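Local structure of hypothetical protein (Staphylococcus aureus subsp. aureus, 1QYI) at residues A[167-171]-A[172-176]; A[178-181]-A[182-186]; A[268-271]-A[272-275]. The protein is of unknown function but probably belongs to the haloacid dehalogenase (HAD) superfamily, and so may act as a hydrolase such as a phosphatase. All blocks are in the same frame, centred on the assembly; numbering follows the deposited sequence.

Contact 1: residues A[167-171]-A[172-176]; sequences FSLKG and ALWTL
Trp174 swings CG away from its own backbone N (chi1 -172°), and this lays the indole against Leu169 and Lys170, the two central residues of a type II beta turn from Ser168 to Gly171. The turn delivers Gly171 as N-cap of helix 172-195. Lys170 takes the left-handed backbone conformation that the third position of such a turn needs, and its N sits over one face of the indole, 3.4 Å from Trp174 CG. Leu169 shares that face: its CD1 makes a CH-pi contact 4.0 Å from the centroid of the five-membered ring. Alongside runs the bent Lys170 chain, whose CD comes to 3.4 Å from Trp174 CZ3. Asp79 accepts a hydrogen bond from Trp174 NE1, while Phe82 of the same helix, 77-93, packs edge-to-face with the indole. A water ties turn to helix, donating to Ser168 O and accepting from Trp174 N. At the cap, Gly171 O is gripped twice by Thr175, whose chi1 (-60°) sets OG1 beside the backbone N: Thr175 N and Thr175 OG1 each lie 2.8 Å from Gly171 O and reach it from opposite faces of the carbonyl plane.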
ATOM      1  N   PHE A 167      10.635 -18.930  -6.045  1.00 28.26           N
ATOM      2  CA  PHE A 167       9.840 -18.243  -5.031  1.00 27.53           C
ATOM      3  C   PHE A 167      10.615 -17.125  -4.333  1.00 26.97           C
ATOM      4  O   PHE A 167      10.147 -16.553  -3.347  1.00 26.11           O
ATOM      5  CB  PHE A 167       9.362 -19.244  -3.970  1.00 27.83           C
ATOM      6  CG  PHE A 167       8.480 -20.333  -4.506  1.00 28.70           C
ATOM      7  CD1 PHE A 167       7.281 -20.022  -5.143  1.00 29.14           C
ATOM      8  CD2 PHE A 167       8.860 -21.669  -4.395  1.00 29.35           C
ATOM      9  CE1 PHE A 167       6.472 -21.024  -5.670  1.00 28.41           C
ATOM     10  CE2 PHE A 167       8.062 -22.683  -4.921  1.00 29.94           C
ATOM     11  CZ  PHE A 167       6.866 -22.358  -5.561  1.00 30.28           C
ATOM     12  N   SER A 168      11.805 -16.831  -4.837  1.00 26.43           N
ATOM     13  CA  SER A 168      12.643 -15.790  -4.262  1.00 27.22           C
ATOM     14  C   SER A 168      12.008 -14.412  -4.383  1.00 26.89           C
ATOM     15  O   SER A 168      11.230 -14.147  -5.297  1.00 25.53           O
ATOM     16  CB  SER A 168      14.008 -15.761  -4.958  1.00 29.67           C
ATOM     17  OG  SER A 168      13.881 -15.310  -6.310  1.00 33.27           O
ATOM     18  N   LEU A 169      12.358 -13.542  -3.446  1.00 26.82           N
ATOM     19  CA  LEU A 169      11.863 -12.181  -3.428  1.00 27.70           C
ATOM     20  C   LEU A 169      12.317 -11.472  -4.710  1.00 28.20           C
ATOM     21  O   LEU A 169      13.418 -11.716  -5.202  1.00 27.02           O
ATOM     22  CB  LEU A 169      12.421 -11.470  -2.202  1.00 26.97           C
ATOM     23  CG  LEU A 169      12.161  -9.974  -2.138  1.00 29.28           C
ATOM     24  CD1 LEU A 169      10.666  -9.715  -2.267  1.00 28.57           C
ATOM     25  CD2 LEU A 169      12.704  -9.414  -0.837  1.00 28.73           C
ATOM     26  N   LYS A 170      11.468 -10.605  -5.254  1.00 29.68           N
ATOM     27  CA  LYS A 170      11.806  -9.889  -6.480  1.00 31.24           C
ATOM     28  C   LYS A 170      12.157 -10.863  -7.614  1.00 30.37           C
ATOM     29  O   LYS A 170      12.811 -10.491  -8.592  1.00 31.58           O
ATOM     30  CB  LYS A 170      12.979  -8.934  -6.219  1.00 34.07           C
ATOM     31  CG  LYS A 170      12.624  -7.668  -5.440  1.00 34.76           C
ATOM     32  CD  LYS A 170      12.037  -6.608  -6.366  1.00 38.15           C
ATOM     33  CE  LYS A 170      11.717  -5.312  -5.624  1.00 40.43           C
ATOM     34  NZ  LYS A 170      12.882  -4.795  -4.841  1.00 41.37           N
ATOM     35  N   GLY A 171      11.710 -12.109  -7.484  1.00 29.21           N
ATOM     36  CA  GLY A 171      11.985 -13.110  -8.503  1.00 25.99           C
ATOM     37  C   GLY A 171      11.098 -12.956  -9.722  1.00 24.43           C
ATOM     38  O   GLY A 171      10.298 -12.025  -9.801  1.00 26.09           O
ATOM     39  N   ALA A 172      11.239 -13.863 -10.683  1.00 20.46           N
ATOM     40  CA  ALA A 172      10.423 -13.792 -11.882  1.00 18.51           C
ATOM     41  C   ALA A 172       8.942 -13.912 -11.519  1.00 19.75           C
ATOM     42  O   ALA A 172       8.107 -13.177 -12.048  1.00 19.16           O
ATOM     43  CB  ALA A 172      10.821 -14.895 -12.866  1.00 16.76           C
ATOM     44  N   LEU A 173       8.613 -14.837 -10.618  1.00 19.33           N
ATOM     45  CA  LEU A 173       7.224 -15.018 -10.200  1.00 19.36           C
ATOM     46  C   LEU A 173       6.765 -13.782  -9.429  1.00 19.46           C
ATOM     47  O   LEU A 173       5.631 -13.334  -9.587  1.00 19.68           O
ATOM     48  CB  LEU A 173       7.079 -16.248  -9.293  1.00 19.53           C
ATOM     49  CG  LEU A 173       5.739 -17.003  -9.182  1.00 18.44           C
ATOM     50  CD1 LEU A 173       5.598 -17.480  -7.753  1.00 17.75           C
ATOM     51  CD2 LEU A 173       4.549 -16.136  -9.569  1.00 17.91           C
ATOM     52  N   TRP A 174       7.652 -13.238  -8.597  1.00 18.60           N
ATOM     53  CA  TRP A 174       7.331 -12.060  -7.796  1.00 18.67           C
ATOM     54  C   TRP A 174       7.043 -10.863  -8.701  1.00 18.24           C
ATOM     55  O   TRP A 174       6.174 -10.038  -8.409  1.00 15.34           O
ATOM     56  CB  TRP A 174       8.492 -11.708  -6.862  1.00 18.09           C
ATOM     57  CG  TRP A 174       8.154 -10.617  -5.876  1.00 14.80           C
ATOM     58  CD1 TRP A 174       7.625 -10.780  -4.630  1.00 14.82           C
ATOM     59  CD2 TRP A 174       8.267  -9.202  -6.085  1.00 13.92           C
ATOM     60  NE1 TRP A 174       7.405  -9.561  -4.043  1.00 13.08           N
ATOM     61  CE2 TRP A 174       7.797  -8.583  -4.899  1.00 14.59           C
ATOM     62  CE3 TRP A 174       8.730  -8.409  -7.134  1.00 17.53           C
ATOM     63  CZ2 TRP A 174       7.766  -7.171  -4.762  1.00 13.28           C
ATOM     64  CZ3 TRP A 174       8.694  -7.020  -6.989  1.00 16.54           C
ATOM     65  CH2 TRP A 174       8.225  -6.419  -5.805  1.00 14.80           C
ATOM     66  N   THR A 175       7.800 -10.778  -9.791  1.00 17.48           N
ATOM     67  CA  THR A 175       7.652  -9.713 -10.772  1.00 16.62           C
ATOM     68  C   THR A 175       6.316  -9.847 -11.492  1.00 16.58           C
ATOM     69  O   THR A 175       5.645  -8.853 -11.753  1.00 17.17           O
ATOM     70  CB  THR A 175       8.826  -9.755 -11.779  1.00 15.38           C
ATOM     71  OG1 THR A 175      10.052  -9.588 -11.060  1.00 16.40           O
ATOM     72  CG2 THR A 175       8.711  -8.649 -12.818  1.00 13.52           C
ATOM     73  N   LEU A 176       5.926 -11.084 -11.791  1.00 16.20           N
ATOM     74  CA  LEU A 176       4.656 -11.347 -12.454  1.00 17.94           C
ATOM     75  C   LEU A 176       3.499 -10.880 -11.591  1.00 20.43           C
ATOM     76  O   LEU A 176       2.692 -10.048 -12.014  1.00 25.25           O
ATOM     77  CB  LEU A 176       4.477 -12.840 -12.733  1.00 15.41           C
ATOM     78  CG  LEU A 176       3.108 -13.233 -13.303  1.00 13.50           C
ATOM     79  CD1 LEU A 176       2.847 -12.486 -14.612  1.00  9.78           C
ATOM     80  CD2 LEU A 176       3.051 -14.742 -13.523  1.00 11.13           C
TER
HETATM   81  O   HOH W   1       9.731 -14.958  -7.504  1.00 11.17           O

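Contact 2: residues A[178-181]-A[182-186]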
ATOM      1  N   GLN A 178       3.470  -8.968  -9.142  1.00 17.39           N
ATOM      2  CA  GLN A 178       3.500  -7.553  -8.872  1.00 17.35           C
ATOM      3  C   GLN A 178       3.011  -6.751 -10.072  1.00 17.11           C
ATOM      4  O   GLN A 178       2.397  -5.698  -9.900  1.00 16.32           O
ATOM      5  CB  GLN A 178       4.906  -7.138  -8.437  1.00 17.03           C
ATOM      6  CG  GLN A 178       4.992  -5.727  -7.929  1.00 22.07           C
ATOM      7  CD  GLN A 178       5.549  -4.785  -8.972  1.00 25.48           C
ATOM      8  OE1 GLN A 178       5.374  -4.997 -10.174  1.00 26.16           O
ATOM      9  NE2 GLN A 178       6.218  -3.728  -8.518  1.00 26.64           N
ATOM     10  N   GLU A 179       3.239  -7.255 -11.285  1.00 16.83           N
ATOM     11  CA  GLU A 179       2.775  -6.536 -12.479  1.00 17.62           C
ATOM     12  C   GLU A 179       1.261  -6.641 -12.592  1.00 17.11           C
ATOM     13  O   GLU A 179       0.590  -5.698 -13.018  1.00 15.01           O
ATOM     14  CB  GLU A 179       3.429  -7.082 -13.760  1.00 15.61           C
ATOM     15  CG  GLU A 179       4.935  -6.930 -13.772  1.00 18.97           C
ATOM     16  CD  GLU A 179       5.571  -7.262 -15.107  1.00 21.53           C
ATOM     17  OE1 GLU A 179       5.030  -8.091 -15.869  1.00 24.85           O
ATOM     18  OE2 GLU A 179       6.646  -6.706 -15.394  1.00 23.39           O
ATOM     19  N   VAL A 180       0.733  -7.791 -12.187  1.00 17.34           N
ATOM     20  CA  VAL A 180      -0.702  -8.031 -12.245  1.00 20.04           C
ATOM     21  C   VAL A 180      -1.412  -7.094 -11.289  1.00 20.28           C
ATOM     22  O   VAL A 180      -2.494  -6.590 -11.587  1.00 22.06           O
ATOM     23  CB  VAL A 180      -1.058  -9.480 -11.851  1.00 20.91           C
ATOM     24  CG1 VAL A 180      -2.549  -9.699 -12.004  1.00 18.87           C
ATOM     25  CG2 VAL A 180      -0.278 -10.466 -12.706  1.00 22.69           C
ATOM     26  N   TYR A 181      -0.802  -6.866 -10.135  1.00 19.81           N
ATOM     27  CA  TYR A 181      -1.402  -5.984  -9.138  1.00 20.12           C
ATOM     28  C   TYR A 181      -1.409  -4.523  -9.610  1.00 19.42           C
ATOM     29  O   TYR A 181      -2.411  -3.800  -9.472  1.00 15.38           O
ATOM     30  CB  TYR A 181      -0.641  -6.113  -7.816  1.00 15.77           C
ATOM     31  CG  TYR A 181      -1.042  -5.106  -6.765  1.00 16.27           C
ATOM     32  CD1 TYR A 181      -0.567  -3.791  -6.816  1.00 17.67           C
ATOM     33  CD2 TYR A 181      -1.874  -5.467  -5.701  1.00 16.06           C
ATOM     34  CE1 TYR A 181      -0.898  -2.869  -5.840  1.00 15.39           C
ATOM     35  CE2 TYR A 181      -2.213  -4.550  -4.720  1.00 14.73           C
ATOM     36  CZ  TYR A 181      -1.721  -3.254  -4.797  1.00 16.85           C
ATOM     37  OH  TYR A 181      -2.046  -2.334  -3.833  1.00 18.90           O
ATOM     38  N   GLN A 182      -0.281  -4.108 -10.182  1.00 18.96           N
ATOM     39  CA  GLN A 182      -0.127  -2.745 -10.661  1.00 19.61           C
ATOM     40  C   GLN A 182      -1.123  -2.409 -11.768  1.00 19.09           C
ATOM     41  O   GLN A 182      -1.659  -1.298 -11.811  1.00 19.38           O
ATOM     42  CB  GLN A 182       1.322  -2.511 -11.121  1.00 19.77           C
ATOM     43  CG  GLN A 182       2.326  -2.495  -9.968  1.00 22.46           C
ATOM     44  CD  GLN A 182       2.138  -1.306  -9.033  1.00 25.07           C
ATOM     45  OE1 GLN A 182       2.622  -0.211  -9.314  1.00 25.71           O
ATOM     46  NE2 GLN A 182       1.417  -1.511  -7.927  1.00 23.22           N
ATOM     47  N   GLU A 183      -1.386  -3.359 -12.660  1.00 18.88           N
ATOM     48  CA  GLU A 183      -2.340  -3.095 -13.728  1.00 18.61           C
ATOM     49  C   GLU A 183      -3.731  -3.014 -13.112  1.00 18.44           C
ATOM     50  O   GLU A 183      -4.546  -2.170 -13.485  1.00 17.61           O
ATOM     51  CB  GLU A 183      -2.292  -4.182 -14.802  1.00 17.81           C
ATOM     52  CG  GLU A 183      -2.293  -3.579 -16.183  1.00 20.47           C
ATOM     53  CD  GLU A 183      -2.385  -4.600 -17.297  1.00 22.38           C
ATOM     54  OE1 GLU A 183      -1.521  -5.500 -17.357  1.00 25.45           O
ATOM     55  OE2 GLU A 183      -3.321  -4.490 -18.116  1.00 22.46           O
ATOM     56  N   TRP A 184      -3.989  -3.903 -12.162  1.00 20.00           N
ATOM     57  CA  TRP A 184      -5.255  -3.921 -11.451  1.00 21.28           C
ATOM     58  C   TRP A 184      -5.480  -2.546 -10.815  1.00 22.01           C
ATOM     59  O   TRP A 184      -6.539  -1.943 -10.963  1.00 21.37           O
ATOM     60  CB  TRP A 184      -5.206  -4.985 -10.356  1.00 22.55           C
ATOM     61  CG  TRP A 184      -5.879  -6.297 -10.702  1.00 20.82           C
ATOM     62  CD1 TRP A 184      -5.437  -7.553 -10.404  1.00 18.22           C
ATOM     63  CD2 TRP A 184      -7.166  -6.454 -11.313  1.00 21.05           C
ATOM     64  NE1 TRP A 184      -6.382  -8.484 -10.783  1.00 22.10           N
ATOM     65  CE2 TRP A 184      -7.451  -7.838 -11.331  1.00 20.65           C
ATOM     66  CE3 TRP A 184      -8.114  -5.558 -11.823  1.00 23.00           C
ATOM     67  CZ2 TRP A 184      -8.632  -8.348 -11.858  1.00 20.51           C
ATOM     68  CZ3 TRP A 184      -9.289  -6.062 -12.347  1.00 22.50           C
ATOM     69  CH2 TRP A 184      -9.541  -7.454 -12.351  1.00 23.57           C
ATOM     70  N   TYR A 185      -4.457  -2.051 -10.125  1.00 22.49           N
ATOM     71  CA  TYR A 185      -4.541  -0.770  -9.444  1.00 23.82           C
ATOM     72  C   TYR A 185      -4.479   0.466 -10.339  1.00 23.35           C
ATOM     73  O   TYR A 185      -5.443   1.232 -10.404  1.00 23.01           O
ATOM     74  CB  TYR A 185      -3.449  -0.690  -8.376  1.00 27.01           C
ATOM     75  CG  TYR A 185      -3.716   0.301  -7.258  1.00 30.59           C
ATOM     76  CD1 TYR A 185      -3.536   1.672  -7.444  1.00 31.86           C
ATOM     77  CD2 TYR A 185      -4.138  -0.142  -6.004  1.00 33.23           C
ATOM     78  CE1 TYR A 185      -3.764   2.576  -6.400  1.00 33.92           C
ATOM     79  CE2 TYR A 185      -4.369   0.743  -4.963  1.00 34.61           C
ATOM     80  CZ  TYR A 185      -4.178   2.096  -5.163  1.00 35.11           C
ATOM     81  OH  TYR A 185      -4.376   2.958  -4.114  1.00 37.48           O
ATOM     82  N   LEU A 186      -3.355   0.677 -11.017  1.00 21.66           N
ATOM     83  CA  LEU A 186      -3.209   1.855 -11.878  1.00 20.82           C
ATOM     84  C   LEU A 186      -4.074   1.791 -13.126  1.00 21.44           C
ATOM     85  O   LEU A 186      -4.450   2.824 -13.683  1.00 23.43           O
ATOM     86  CB  LEU A 186      -1.750   2.026 -12.302  1.00 17.16           C
ATOM     87  CG  LEU A 186      -0.698   1.963 -11.193  1.00 17.51           C
ATOM     88  CD1 LEU A 186       0.678   1.850 -11.824  1.00 11.81           C
ATOM     89  CD2 LEU A 186      -0.793   3.189 -10.285  1.00  8.23           C
TER
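Tyr181 and Tyr185 stand one helical turn apart on helix 172-195 and send their rings out side by side, pointing the same way. Both have CG anti to the backbone N (chi1 172° for Tyr181), which puts the two rings on one flank of the helix. Their planes lie within 20° of each other but are slid so far apart, with centroids separated by 6.0 Å, that the rings barely overlap; this is not a true stack. Instead, the Tyr181 hydroxyl comes obliquely to the Tyr185 ring, Tyr181 OH lying 3.7 Å from Tyr185 CD2. A second apolar pair follows the same i to i+4 spacing, Val180 CG1 resting 3.9 Å from CD1 of the Trp184 indole. Beneath both pairs the backbone is regular alpha helix, and the bond from Tyr185 N to Tyr181 O is the shortest of the four that join the segments, at 2.8 Å.

Against these buried pairs stands Gln178, the one touching residue that is partly exposed and so marks the solvent side of the contact. Its chain bends at chi2 and crosses that of Gln182, with Gln178 OE1 3.9 Å from Gln182 CG.

Glu179 forms salt bridges with Lys197 and Arg200, and Glu183 accepts from the backbone of Arg200 and Thr201, so these two acids fasten the helix to the loop that follows it. Tyr181 meets Trp78 of helix 77-93 edge-to-face and also touches helix 16-31, whereas Tyr185 reaches Arg240, in the loop between strand 233-237 and helix 242-252.

Contact 3: residues A[268-271]-A[272-275]; sequences DVLE and AENM
Ala272 opens the second half of helix 266-275 by donating its N to Asp268 O, a short bond of 2.7 Å that is nearly straight (176° at the hydrogen). The helix follows edge strand 263-264 of the parallel, HAD-like sheet. Ala272 CB lies against the same carbonyl oxygen and turns inward, to the buried side of an otherwise surface-lying helix, where Phe288 and Tyr302 cover it.

Glu273 comes next. With CG beside the backbone N and the chain extended beyond it, the side chain runs back along the preceding turn, past the Val269 carbonyl; the approach there is too close in the model to be trusted in detail.

At Asn274 the backbone bonding weakens: its N makes two weak bonds, to Leu270 O and to Glu271 O. The side-chain amide folds back over Leu270, ND2 coming to 3.4 Å from Leu270 CD1, so that a polar group rests on an apolar branch at the exposed surface.

Met275, present as selenomethionine, ends the helix. Its N reaches Glu271 O at 3.3 Å, nearly in line with the carbonyl. The Glu271 and Met275 side chains cross at about a right angle, and a bend at chi3 brings Met275 CE to 3.3 Å from Glu271 CG.

Three acids lie on this short helix, each with a partner beyond it: Asp268 OD2 accepts from Thr265 N, just before the helix, Glu271 forms a salt bridge with Arg299, and Glu273 accepts from Leu282 N. The contacts between these side chains are mostly apolar, while the carboxylates find their polar partners outside the two segments. Arg299 probably offsets part of the negative charge, while the two backbone N-H groups serve Asp268 and Glu273 by hydrogen bonding.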
ATOM      1  N   ASP A 268       9.385  11.626  -4.196  1.00 27.65           N
ATOM      2  CA  ASP A 268      10.382  12.619  -3.829  1.00 28.75           C
ATOM      3  C   ASP A 268      11.435  12.030  -2.897  1.00 29.50           C
ATOM      4  O   ASP A 268      12.624  12.233  -3.117  1.00 30.72           O
ATOM      5  CB  ASP A 268       9.723  13.822  -3.166  1.00 27.85           C
ATOM      6  CG  ASP A 268       8.680  14.449  -4.040  1.00 29.57           C
ATOM      7  OD1 ASP A 268       9.012  14.805  -5.193  1.00 30.70           O
ATOM      8  OD2 ASP A 268       7.526  14.581  -3.580  1.00 29.61           O
ATOM      9  N   VAL A 269      11.009  11.305  -1.861  1.00 29.70           N
ATOM     10  CA  VAL A 269      11.967  10.714  -0.933  1.00 31.10           C
ATOM     11  C   VAL A 269      12.873   9.773  -1.705  1.00 31.27           C
ATOM     12  O   VAL A 269      14.066   9.665  -1.419  1.00 32.12           O
ATOM     13  CB  VAL A 269      11.289   9.907   0.208  1.00 31.38           C
ATOM     14  CG1 VAL A 269      10.392  10.814   1.019  1.00 34.06           C
ATOM     15  CG2 VAL A 269      10.483   8.749  -0.352  1.00 33.51           C
ATOM     16  N   LEU A 270      12.298   9.105  -2.698  1.00 31.60           N
ATOM     17  CA  LEU A 270      13.040   8.167  -3.523  1.00 31.71           C
ATOM     18  C   LEU A 270      14.059   8.926  -4.366  1.00 32.55           C
ATOM     19  O   LEU A 270      15.201   8.490  -4.533  1.00 32.28           O
ATOM     20  CB  LEU A 270      12.068   7.393  -4.415  1.00 29.80           C
ATOM     21  CG  LEU A 270      12.603   6.350  -5.404  1.00 32.01           C
ATOM     22  CD1 LEU A 270      13.204   7.045  -6.612  1.00 31.48           C
ATOM     23  CD2 LEU A 270      13.619   5.441  -4.718  1.00 31.73           C
ATOM     24  N   GLU A 271      13.642  10.064  -4.899  1.00 31.42           N
ATOM     25  CA  GLU A 271      14.537  10.855  -5.708  1.00 32.59           C
ATOM     26  C   GLU A 271      15.640  11.426  -4.824  1.00 32.88           C
ATOM     27  O   GLU A 271      16.827  11.308  -5.134  1.00 31.57           O
ATOM     28  CB  GLU A 271      13.767  11.981  -6.393  1.00 34.27           C
ATOM     29  CG  GLU A 271      14.602  12.737  -7.402  1.00 37.20           C
ATOM     30  CD  GLU A 271      15.566  11.823  -8.147  1.00 40.47           C
ATOM     31  OE1 GLU A 271      15.158  10.686  -8.504  1.00 41.78           O
ATOM     32  OE2 GLU A 271      16.721  12.252  -8.393  1.00 39.74           O
ATOM     33  N   ALA A 272      15.238  12.023  -3.707  1.00 33.10           N
ATOM     34  CA  ALA A 272      16.177  12.620  -2.765  1.00 33.87           C
ATOM     35  C   ALA A 272      17.251  11.640  -2.287  1.00 34.47           C
ATOM     36  O   ALA A 272      18.394  12.032  -2.071  1.00 32.16           O
ATOM     37  CB  ALA A 272      15.416  13.182  -1.567  1.00 32.92           C
ATOM     38  N   GLU A 273      16.887  10.370  -2.124  1.00 36.20           N
ATOM     39  CA  GLU A 273      17.841   9.367  -1.660  1.00 38.82           C
ATOM     40  C   GLU A 273      18.881   9.031  -2.725  1.00 39.41           C
ATOM     41  O   GLU A 273      20.026   8.705  -2.413  1.00 39.73           O
ATOM     42  CB  GLU A 273      17.108   8.092  -1.224  1.00 38.93           C
ATOM     43  CG  GLU A 273      16.131   8.306  -0.073  1.00 39.84           C
ATOM     44  CD  GLU A 273      15.339   7.053   0.282  1.00 40.80           C
ATOM     45  OE1 GLU A 273      14.887   6.338  -0.645  1.00 40.82           O
ATOM     46  OE2 GLU A 273      15.150   6.797   1.493  1.00 40.25           O
ATOM     47  N   ASN A 274      18.480   9.105  -3.985  1.00 40.45           N
ATOM     48  CA  ASN A 274      19.395   8.818  -5.076  1.00 41.12           C
ATOM     49  C   ASN A 274      20.443   9.919  -5.232  1.00 41.15           C
ATOM     50  O   ASN A 274      21.560   9.651  -5.655  1.00 40.78           O
ATOM     51  CB  ASN A 274      18.611   8.614  -6.376  1.00 42.29           C
ATOM     52  CG  ASN A 274      17.896   7.268  -6.412  1.00 44.14           C
ATOM     53  OD1 ASN A 274      18.508   6.230  -6.160  1.00 45.50           O
ATOM     54  ND2 ASN A 274      16.604   7.279  -6.731  1.00 45.17           N
HETATM   55  N   MSE A 275      20.082  11.153  -4.887  1.00 42.03           N
HETATM   56  CA  MSE A 275      21.008  12.279  -4.968  1.00 42.77           C
HETATM   57  C   MSE A 275      21.944  12.269  -3.771  1.00 42.59           C
HETATM   58  O   MSE A 275      23.104  12.651  -3.879  1.00 43.06           O
HETATM   59  CB  MSE A 275      20.252  13.597  -4.961  1.00 45.13           C
HETATM   60  CG  MSE A 275      19.401  13.836  -6.177  1.00 49.49           C
HETATM   61 SE   MSE A 275      18.378  15.460  -5.974  1.00 56.85          SE
HETATM   62  CE  MSE A 275      16.642  14.696  -5.732  1.00 55.05           C
TER

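In the fold
From the N terminus, the chain lays down strand 3-6 of the parallel sheet and then a long run of helices, an insertion consistent with the cap domain of a HAD-type fold. Contact 1 shapes the loop after helix 144-158 and starts helix 172-195; contact 2 follows on the same helix, its centre 14 Å away. The chain then returns to the sheet, and contact 3 lies on helix 266-275, just after edge strand 263-264. All three are local and in series, none crossing or enclosing another. Contacts 1 and 2 belong to the helical part; contact 3 belongs to the sheet-bearing part, about 12 Å from contact 2 at the nearest atoms.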